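Local coordinates for protein GphF (Cystobacter violaceus, PDB 6MFC) that probably catalyses a decarboxylation that helps to initiate polyketide biosynthesis, using a fold of the GNAT acetyltransferase type, at residues S34-L42 / A77-Q85; I146-C155 / N208-L219. All blocks are in the same frame, centred on the assembly; numbering follows the deposited sequence.

Interaction 1. Residues S34-L42 / A77-Q85; sequences SDLDALCAL and AIVGATYAQ
Ile-78 sends its CG1 branch across the foot of helix 36-42, where its CD1 touches Asp-35 at the N-cap position and Ala-38 in the first turn. Ile-78 CD1 lies 3.6 Å from Asp-35 CB, and the two side chains cross at about a right angle; Ala-38 CB comes to the same methyl at 3.7 Å. The acidic end of Asp-35 is used on another strand, where OD2 forms a salt bridge with Arg-29, so its contribution here is mainly its methylene. One helical turn further on, Leu-42 enters with CG anti to the backbone N (chi1 176°), which aims CG at the strand, and chi2 (65°) then turns the two methyls onto the opposing backbone. Leu-42 CD1 rests near Val-79 O at 3.6 Å, while Leu-42 CD2 reaches Ala-81 CB, also at 3.6 Å. These methyls lie against Val-79 to Ala-81, at the classic beta bulge that Val-79 and Gly-80 form opposite Leu-72 of strand 70-74. The axes of helix 36-42 and strand 77-85 approach to 8.5 Å at 61°, and this crossing lays the first helix of a GNAT-type fold against its central sheet. Ala-81 CB is shared: Leu-39 CD2 meets it at 3.8 Å, beside the Leu-42 methyl. Leu-39 also runs past Tyr-83 in the reverse direction, its CD1 lying at the edge of the ring near the ring plane and its CB close to the phenol oxygen. A water in the plane of the ring bridges strand and helix, accepting from Tyr-83 OH (2.8 Å) and donating to Leu-39 O (2.9 Å). The ring itself is engaged by helix 55-64, through a cation-pi contact with Arg-61 and packing on Leu-58.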
loop_
_atom_site.group_PDB
_atom_site.type_symbol
_atom_site.label_atom_id
_atom_site.label_comp_id
_atom_site.label_asym_id
_atom_site.label_seq_id
_atom_site.Cartn_x
_atom_site.Cartn_y
_atom_site.Cartn_z
ATOM N N SER A 34 -17.888 11.624 -1.229
ATOM C CA SER A 34 -19.055 11.029 -1.875
ATOM C C SER A 34 -18.750 9.644 -2.435
ATOM O O SER A 34 -19.662 8.821 -2.577
ATOM C CB SER A 34 -19.561 11.947 -2.987
ATOM O OG SER A 34 -18.682 13.043 -3.179
ATOM N N ASP A 35 -17.489 9.368 -2.759
ATOM C CA ASP A 35 -17.085 8.078 -3.302
ATOM C C ASP A 35 -16.981 6.994 -2.240
ATOM O O ASP A 35 -16.526 5.888 -2.551
ATOM C CB ASP A 35 -15.743 8.213 -4.021
ATOM C CG ASP A 35 -15.715 9.385 -4.975
ATOM O OD1 ASP A 35 -16.735 10.095 -5.074
ATOM O OD2 ASP A 35 -14.670 9.597 -5.623
ATOM N N LEU A 36 -17.402 7.283 -1.007
ATOM C CA LEU A 36 -17.166 6.363 0.100
ATOM C C LEU A 36 -17.851 5.020 -0.125
ATOM O O LEU A 36 -17.280 3.966 0.178
ATOM C CB LEU A 36 -17.635 6.998 1.407
ATOM C CG LEU A 36 -17.413 6.205 2.693
ATOM C CD1 LEU A 36 -15.942 5.872 2.873
ATOM C CD2 LEU A 36 -17.936 6.995 3.880
ATOM N N ASP A 37 -19.074 5.034 -0.664
ATOM C CA ASP A 37 -19.777 3.778 -0.912
ATOM C C ASP A 37 -19.072 2.944 -1.972
ATOM O O ASP A 37 -19.072 1.710 -1.894
ATOM C CB ASP A 37 -21.220 4.056 -1.326
ATOM C CG ASP A 37 -21.958 4.910 -0.319
ATOM O OD1 ASP A 37 -21.575 6.086 -0.147
ATOM O OD2 ASP A 37 -22.922 4.409 0.297
ATOM N N ALA A 38 -18.468 3.594 -2.966
ATOM C CA ALA A 38 -17.701 2.869 -3.971
ATOM C C ALA A 38 -16.360 2.408 -3.416
ATOM O O ALA A 38 -15.899 1.307 -3.735
ATOM C CB ALA A 38 -17.497 3.742 -5.209
ATOM N N LEU A 39 -15.723 3.236 -2.583
ATOM C CA LEU A 39 -14.449 2.848 -1.986
ATOM C C LEU A 39 -14.610 1.650 -1.059
ATOM O O LEU A 39 -13.713 0.805 -0.973
ATOM C CB LEU A 39 -13.839 4.031 -1.235
ATOM C CG LEU A 39 -13.462 5.243 -2.091
ATOM C CD1 LEU A 39 -12.853 6.348 -1.239
ATOM C CD2 LEU A 39 -12.516 4.838 -3.212
ATOM N N CYS A 40 -15.746 1.557 -0.364
ATOM C CA CYS A 40 -16.018 0.371 0.441
ATOM C C CYS A 40 -16.304 -0.835 -0.442
ATOM O O CYS A 40 -15.877 -1.954 -0.132
ATOM C CB CYS A 40 -17.190 0.634 1.386
ATOM S SG CYS A 40 -16.856 1.854 2.676
ATOM N N ALA A 41 -17.031 -0.628 -1.545
ATOM C CA ALA A 41 -17.312 -1.723 -2.467
ATOM C C ALA A 41 -16.033 -2.242 -3.109
ATOM O O ALA A 41 -15.837 -3.457 -3.228
ATOM C CB ALA A 41 -18.304 -1.265 -3.535
ATOM N N LEU A 42 -15.152 -1.333 -3.537
ATOM C CA LEU A 42 -13.861 -1.752 -4.068
ATOM C C LEU A 42 -13.040 -2.468 -3.005
ATOM O O LEU A 42 -12.325 -3.433 -3.302
ATOM C CB LEU A 42 -13.100 -0.541 -4.608
ATOM C CG LEU A 42 -11.688 -0.818 -5.122
ATOM C CD1 LEU A 42 -11.731 -1.724 -6.344
ATOM C CD2 LEU A 42 -10.961 0.479 -5.431
ATOM N N ALA A 77 -16.817 3.599 -13.300
ATOM C CA ALA A 77 -16.760 2.971 -11.990
ATOM C C ALA A 77 -15.365 3.101 -11.400
ATOM O O ALA A 77 -14.364 3.121 -12.123
ATOM C CB ALA A 77 -17.145 1.489 -12.060
ATOM N N ILE A 78 -15.309 3.179 -10.072
ATOM C CA ILE A 78 -14.044 3.260 -9.346
ATOM C C ILE A 78 -13.468 1.849 -9.278
ATOM O O ILE A 78 -13.832 1.057 -8.408
ATOM C CB ILE A 78 -14.223 3.865 -7.951
ATOM C CG1 ILE A 78 -14.842 5.260 -8.051
ATOM C CG2 ILE A 78 -12.889 3.920 -7.219
ATOM C CD1 ILE A 78 -14.954 5.972 -6.726
ATOM N N VAL A 79 -12.568 1.526 -10.209
ATOM C CA VAL A 79 -11.882 0.238 -10.193
ATOM C C VAL A 79 -10.528 0.307 -9.499
ATOM O O VAL A 79 -9.909 -0.744 -9.273
ATOM C CB VAL A 79 -11.706 -0.326 -11.619
ATOM C CG1 VAL A 79 -13.059 -0.549 -12.269
ATOM C CG2 VAL A 79 -10.847 0.608 -12.461
ATOM N N GLY A 80 -10.051 1.502 -9.156
ATOM C CA GLY A 80 -8.777 1.651 -8.479
ATOM C C GLY A 80 -8.769 2.787 -7.478
ATOM O O GLY A 80 -9.356 3.843 -7.727
ATOM N N ALA A 81 -8.106 2.585 -6.341
ATOM C CA ALA A 81 -8.042 3.587 -5.287
ATOM C C ALA A 81 -6.691 3.521 -4.589
ATOM O O ALA A 81 -6.190 2.434 -4.289
ATOM C CB ALA A 81 -9.167 3.392 -4.262
ATOM N N THR A 82 -6.109 4.691 -4.332
ATOM C CA THR A 82 -4.843 4.801 -3.620
ATOM C C THR A 82 -4.988 5.803 -2.486
ATOM O O THR A 82 -5.490 6.912 -2.692
ATOM C CB THR A 82 -3.711 5.229 -4.559
ATOM O OG1 THR A 82 -3.423 4.168 -5.476
ATOM C CG2 THR A 82 -2.462 5.555 -3.764
ATOM N N TYR A 83 -4.552 5.410 -1.292
ATOM C CA TYR A 83 -4.574 6.268 -0.118
ATOM C C TYR A 83 -3.150 6.561 0.330
ATOM O O TYR A 83 -2.258 5.716 0.206
ATOM C CB TYR A 83 -5.352 5.618 1.026
ATOM C CG TYR A 83 -6.701 5.077 0.617
ATOM C CD1 TYR A 83 -7.837 5.873 0.677
ATOM C CD2 TYR A 83 -6.840 3.769 0.175
ATOM C CE1 TYR A 83 -9.074 5.380 0.307
ATOM C CE2 TYR A 83 -8.073 3.267 -0.198
ATOM C CZ TYR A 83 -9.188 4.077 -0.130
ATOM O OH TYR A 83 -10.418 3.581 -0.500
ATOM N N ALA A 84 -2.941 7.765 0.857
ATOM C CA ALA A 84 -1.614 8.154 1.309
ATOM C C ALA A 84 -1.730 9.285 2.320
ATOM O O ALA A 84 -2.681 10.070 2.289
ATOM C CB ALA A 84 -0.722 8.579 0.138
ATOM N N GLN A 85 -0.750 9.353 3.217
ATOM C CA GLN A 85 -0.632 10.455 4.159
ATOM C C GLN A 85 0.839 10.812 4.303
ATOM O O GLN A 85 1.725 9.988 4.064
ATOM C CB GLN A 85 -1.237 10.119 5.529
ATOM C CG GLN A 85 -0.457 9.100 6.342
ATOM C CD GLN A 85 -1.130 8.775 7.663
ATOM O OE1 GLN A 85 -2.247 9.219 7.929
ATOM N NE2 GLN A 85 -0.451 7.996 8.499
HETATM O O HOH W 1 -10.776 0.884 -1.163
#

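Interaction 2. Residues I146-C155 / N208-L219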
loop_
_atom_site.group_PDB
_atom_site.type_symbol
_atom_site.label_atom_id
_atom_site.label_comp_id
_atom_site.label_asym_id
_atom_site.label_seq_id
_atom_site.Cartn_x
_atom_site.Cartn_y
_atom_site.Cartn_z
ATOM N N ILE A 146 8.533 16.350 -0.360
ATOM C CA ILE A 146 8.430 14.895 -0.368
ATOM C C ILE A 146 9.714 14.308 -0.940
ATOM O O ILE A 146 10.085 14.587 -2.087
ATOM C CB ILE A 146 7.205 14.436 -1.168
ATOM C CG1 ILE A 146 5.916 14.841 -0.449
ATOM C CG2 ILE A 146 7.241 12.931 -1.375
ATOM C CD1 ILE A 146 5.695 14.107 0.853
ATOM N N GLU A 147 10.399 13.488 -0.141
ATOM C CA GLU A 147 11.638 12.851 -0.563
ATOM C C GLU A 147 11.501 11.363 -0.843
ATOM O O GLU A 147 12.285 10.828 -1.633
ATOM C CB GLU A 147 12.732 13.057 0.495
ATOM C CG GLU A 147 13.298 14.466 0.534
ATOM C CD GLU A 147 14.281 14.670 1.670
ATOM O OE1 GLU A 147 14.038 14.135 2.772
ATOM O OE2 GLU A 147 15.302 15.360 1.460
ATOM N N ASN A 148 10.539 10.683 -0.225
ATOM C CA ASN A 148 10.371 9.253 -0.431
ATOM C C ASN A 148 8.894 8.897 -0.381
ATOM O O ASN A 148 8.106 9.536 0.322
ATOM C CB ASN A 148 11.132 8.431 0.617
ATOM C CG ASN A 148 12.629 8.617 0.530
ATOM O OD1 ASN A 148 13.313 7.899 -0.198
ATOM N ND2 ASN A 148 13.149 9.584 1.278
ATOM N N VAL A 149 8.532 7.869 -1.139
ATOM C CA VAL A 149 7.225 7.232 -1.055
ATOM C C VAL A 149 7.451 5.862 -0.436
ATOM O O VAL A 149 8.073 4.989 -1.052
ATOM C CB VAL A 149 6.545 7.121 -2.426
ATOM C CG1 VAL A 149 5.185 6.448 -2.291
ATOM C CG2 VAL A 149 6.409 8.492 -3.062
ATOM N N VAL A 150 6.970 5.670 0.788
ATOM C CA VAL A 150 7.200 4.435 1.520
ATOM C C VAL A 150 5.857 3.792 1.842
ATOM O O VAL A 150 4.794 4.384 1.660
ATOM C CB VAL A 150 8.021 4.661 2.803
ATOM C CG1 VAL A 150 9.269 5.479 2.499
ATOM C CG2 VAL A 150 7.170 5.341 3.850
ATOM N N GLY A 151 5.925 2.557 2.328
ATOM C CA GLY A 151 4.732 1.818 2.696
ATOM C C GLY A 151 5.117 0.492 3.311
ATOM O O GLY A 151 6.265 0.051 3.227
ATOM N N VAL A 152 4.133 -0.136 3.941
ATOM C CA VAL A 152 4.298 -1.445 4.556
ATOM C C VAL A 152 3.563 -2.444 3.672
ATOM O O VAL A 152 2.337 -2.581 3.751
ATOM C CB VAL A 152 3.780 -1.475 5.999
ATOM C CG1 VAL A 152 3.932 -2.867 6.586
ATOM C CG2 VAL A 152 4.524 -0.454 6.845
ATOM N N SER A 153 4.311 -3.141 2.821
ATOM C CA SER A 153 3.733 -4.102 1.893
ATOM C C SER A 153 3.518 -5.438 2.605
ATOM O O SER A 153 3.597 -5.539 3.832
ATOM C CB SER A 153 4.622 -4.241 0.660
ATOM O OG SER A 153 4.088 -5.180 -0.255
ATOM N N ARG A 154 3.243 -6.487 1.833
ATOM C CA ARG A 154 2.982 -7.807 2.386
ATOM C C ARG A 154 3.318 -8.851 1.328
ATOM O O ARG A 154 3.665 -8.523 0.189
ATOM C CB ARG A 154 1.530 -7.924 2.865
ATOM C CG ARG A 154 0.494 -7.654 1.784
ATOM C CD ARG A 154 -0.921 -7.772 2.329
ATOM N NE ARG A 154 -1.175 -9.082 2.923
ATOM C CZ ARG A 154 -1.637 -10.130 2.248
ATOM N NH1 ARG A 154 -1.899 -10.026 0.953
ATOM N NH2 ARG A 154 -1.839 -11.283 2.871
ATOM N N CYS A 155 3.220 -10.119 1.715
ATOM C CA CYS A 155 3.499 -11.241 0.829
ATOM C C CYS A 155 2.210 -12.006 0.566
ATOM O O CYS A 155 1.460 -12.307 1.500
ATOM C CB CYS A 155 4.559 -12.167 1.430
ATOM S SG CYS A 155 6.210 -11.440 1.515
ATOM N N ASN A 208 1.127 -13.650 6.410
ATOM C CA ASN A 208 2.418 -13.001 6.592
ATOM C C ASN A 208 2.951 -13.168 8.008
ATOM O O ASN A 208 3.910 -12.482 8.380
ATOM C CB ASN A 208 2.317 -11.517 6.236
ATOM C CG ASN A 208 2.289 -11.281 4.740
ATOM O OD1 ASN A 208 3.267 -10.814 4.158
ATOM N ND2 ASN A 208 1.168 -11.612 4.106
ATOM N N ASP A 209 2.355 -14.061 8.800
ATOM C CA ASP A 209 2.734 -14.255 10.200
ATOM C C ASP A 209 2.658 -12.938 10.967
ATOM O O ASP A 209 3.473 -12.653 11.847
ATOM C CB ASP A 209 4.125 -14.885 10.311
ATOM C CG ASP A 209 4.139 -16.339 9.881
ATOM O OD1 ASP A 209 3.725 -16.628 8.739
ATOM O OD2 ASP A 209 4.571 -17.194 10.683
ATOM N N GLY A 210 1.663 -12.123 10.621
ATOM C CA GLY A 210 1.476 -10.825 11.232
ATOM C C GLY A 210 2.516 -9.787 10.881
ATOM O O GLY A 210 2.435 -8.664 11.390
ATOM N N ALA A 211 3.482 -10.112 10.028
ATOM C CA ALA A 211 4.573 -9.198 9.745
ATOM C C ALA A 211 4.178 -8.194 8.665
ATOM O O ALA A 211 3.118 -8.285 8.041
ATOM C CB ALA A 211 5.821 -9.969 9.319
ATOM N N GLY A 212 5.060 -7.221 8.453
ATOM C CA GLY A 212 4.895 -6.234 7.406
ATOM C C GLY A 212 6.232 -5.786 6.852
ATOM O O GLY A 212 7.171 -5.537 7.615
ATOM N N VAL A 213 6.336 -5.678 5.533
ATOM C CA VAL A 213 7.593 -5.366 4.863
ATOM C C VAL A 213 7.585 -3.896 4.468
ATOM O O VAL A 213 6.680 -3.440 3.759
ATOM C CB VAL A 213 7.812 -6.265 3.636
ATOM C CG1 VAL A 213 9.057 -5.835 2.876
ATOM C CG2 VAL A 213 7.921 -7.719 4.068
ATOM N N ILE A 214 8.594 -3.159 4.921
ATOM C CA ILE A 214 8.727 -1.745 4.587
ATOM C C ILE A 214 9.406 -1.621 3.228
ATOM O O ILE A 214 10.540 -2.074 3.044
ATOM C CB ILE A 214 9.517 -0.993 5.666
ATOM C CG1 ILE A 214 8.787 -1.054 7.008
ATOM C CG2 ILE A 214 9.748 0.453 5.248
ATOM C CD1 ILE A 214 9.527 -0.364 8.131
ATOM N N VAL A 215 8.712 -1.008 2.273
ATOM C CA VAL A 215 9.274 -0.691 0.967
ATOM C C VAL A 215 9.487 0.814 0.896
ATOM O O VAL A 215 8.720 1.597 1.466
ATOM C CB VAL A 215 8.369 -1.181 -0.185
ATOM C CG1 VAL A 215 8.238 -2.694 -0.148
ATOM C CG2 VAL A 215 6.998 -0.531 -0.108
ATOM N N ILE A 216 10.551 1.222 0.206
ATOM C CA ILE A 216 10.923 2.629 0.102
ATOM C C ILE A 216 11.156 2.959 -1.364
ATOM O O ILE A 216 12.034 2.368 -2.005
ATOM C CB ILE A 216 12.175 2.962 0.933
ATOM C CG1 ILE A 216 11.940 2.647 2.412
ATOM C CG2 ILE A 216 12.552 4.423 0.755
ATOM C CD1 ILE A 216 13.137 2.932 3.288
ATOM N N HIS A 217 10.377 3.902 -1.892
ATOM C CA HIS A 217 10.553 4.406 -3.254
ATOM C C HIS A 217 11.306 5.728 -3.168
ATOM O O HIS A 217 10.706 6.783 -2.948
ATOM C CB HIS A 217 9.211 4.589 -3.958
ATOM C CG HIS A 217 8.530 3.308 -4.326
ATOM N ND1 HIS A 217 8.714 2.691 -5.545
ATOM C CD2 HIS A 217 7.648 2.540 -3.646
ATOM C CE1 HIS A 217 7.981 1.593 -5.596
ATOM N NE2 HIS A 217 7.325 1.477 -4.455
ATOM N N ALA A 218 12.625 5.670 -3.332
ATOM C CA ALA A 218 13.410 6.893 -3.420
ATOM C C ALA A 218 12.972 7.706 -4.632
ATOM O O ALA A 218 12.571 7.160 -5.663
ATOM C CB ALA A 218 14.902 6.569 -3.509
ATOM N N LEU A 219 13.044 9.031 -4.502
ATOM C CA LEU A 219 12.551 9.925 -5.539
ATOM C C LEU A 219 13.644 10.698 -6.261
ATOM O O LEU A 219 13.370 11.275 -7.318
ATOM C CB LEU A 219 11.542 10.921 -4.949
ATOM C CG LEU A 219 10.267 10.320 -4.353
ATOM C CD1 LEU A 219 9.273 11.413 -4.005
ATOM C CD2 LEU A 219 9.645 9.308 -5.303
#
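Val-149 and His-217 exchange two backbone bonds, and both amides and both carbonyls of the pair are thereby used. Val-149 N reaches His-217 O at 3.0 Å, almost straight at 172°, and His-217 N returns to Val-149 O at 2.7 Å. Gly-151 with Val-215 and Ser-153 with Val-213 repeat the exchange, giving six bonds over three antiparallel hydrogen-bonded pairs. They are not equivalent: Ser-153 N lies in the carbonyl plane of Val-213, whereas Val-213 N sits above that of Ser-153, 53° out of it and 3.2 Å from Ser-153 O. At one end the pairing fades into a weak bond from Leu-219 N to Glu-147 O (3.5 Å). At the other, the amide of Asn-208 grips the backbone of Cys-155 at two points. OD1 takes Cys-155 N in its carbonyl plane, on a lone pair, and Asn-208 ND2 donates a hydrogen bond to Cys-155 O at 2.7 Å. Tyr-168 OH adds a second bond to OD1, so OD1 accepts two hydrogen bonds, and ND2 also bonds weakly to Asp-205 OD1. The neighbouring Arg-154 guanidinium, its plane 52° from the amide, turns its NE to Asp-205 in a salt bridge. The edge of the His-217 ring borders Val-149 O, while its NE2 is hydrogen-bonded to His-187 ND1. On the non-hydrogen-bonded pairs, Val-150 CG1 and Ile-216 CG2 lie 3.9 Å apart, side by side. Strand 148-153 also bonds strand 111-119 through Asn-148 and Val-150. A pentaethylene glycol about 4 Å from Gly-151, probably from the crystallisation liquor, may mark the cleft between those parallel strands, where GNAT enzymes commonly hold the pantetheine arm. Strand 212-218, inserted between 148-153 and 193-198, gives the antiparallel pairing characteristic of the C-terminal half of the GNAT fold.

Interaction 1 closes before interaction 2 opens, so the two follow one another in series along the chain. Their centres are 21 Å apart and their nearest atoms about 7 Å, without touching, yet both reach the same mixed seven-stranded sheet. Strand 77-87 of interaction 1 is separated from strand 148-153 of interaction 2 by strand 111-119 alone, which bonds to both. Interaction 1 packs helix 36-46 onto the N-terminal half of the sheet; interaction 2 joins two strands edge to edge within the C-terminal half. One strand of each interaction thus flanks strand 111-119, consistent with a GNAT scaffold reused for decarboxylation.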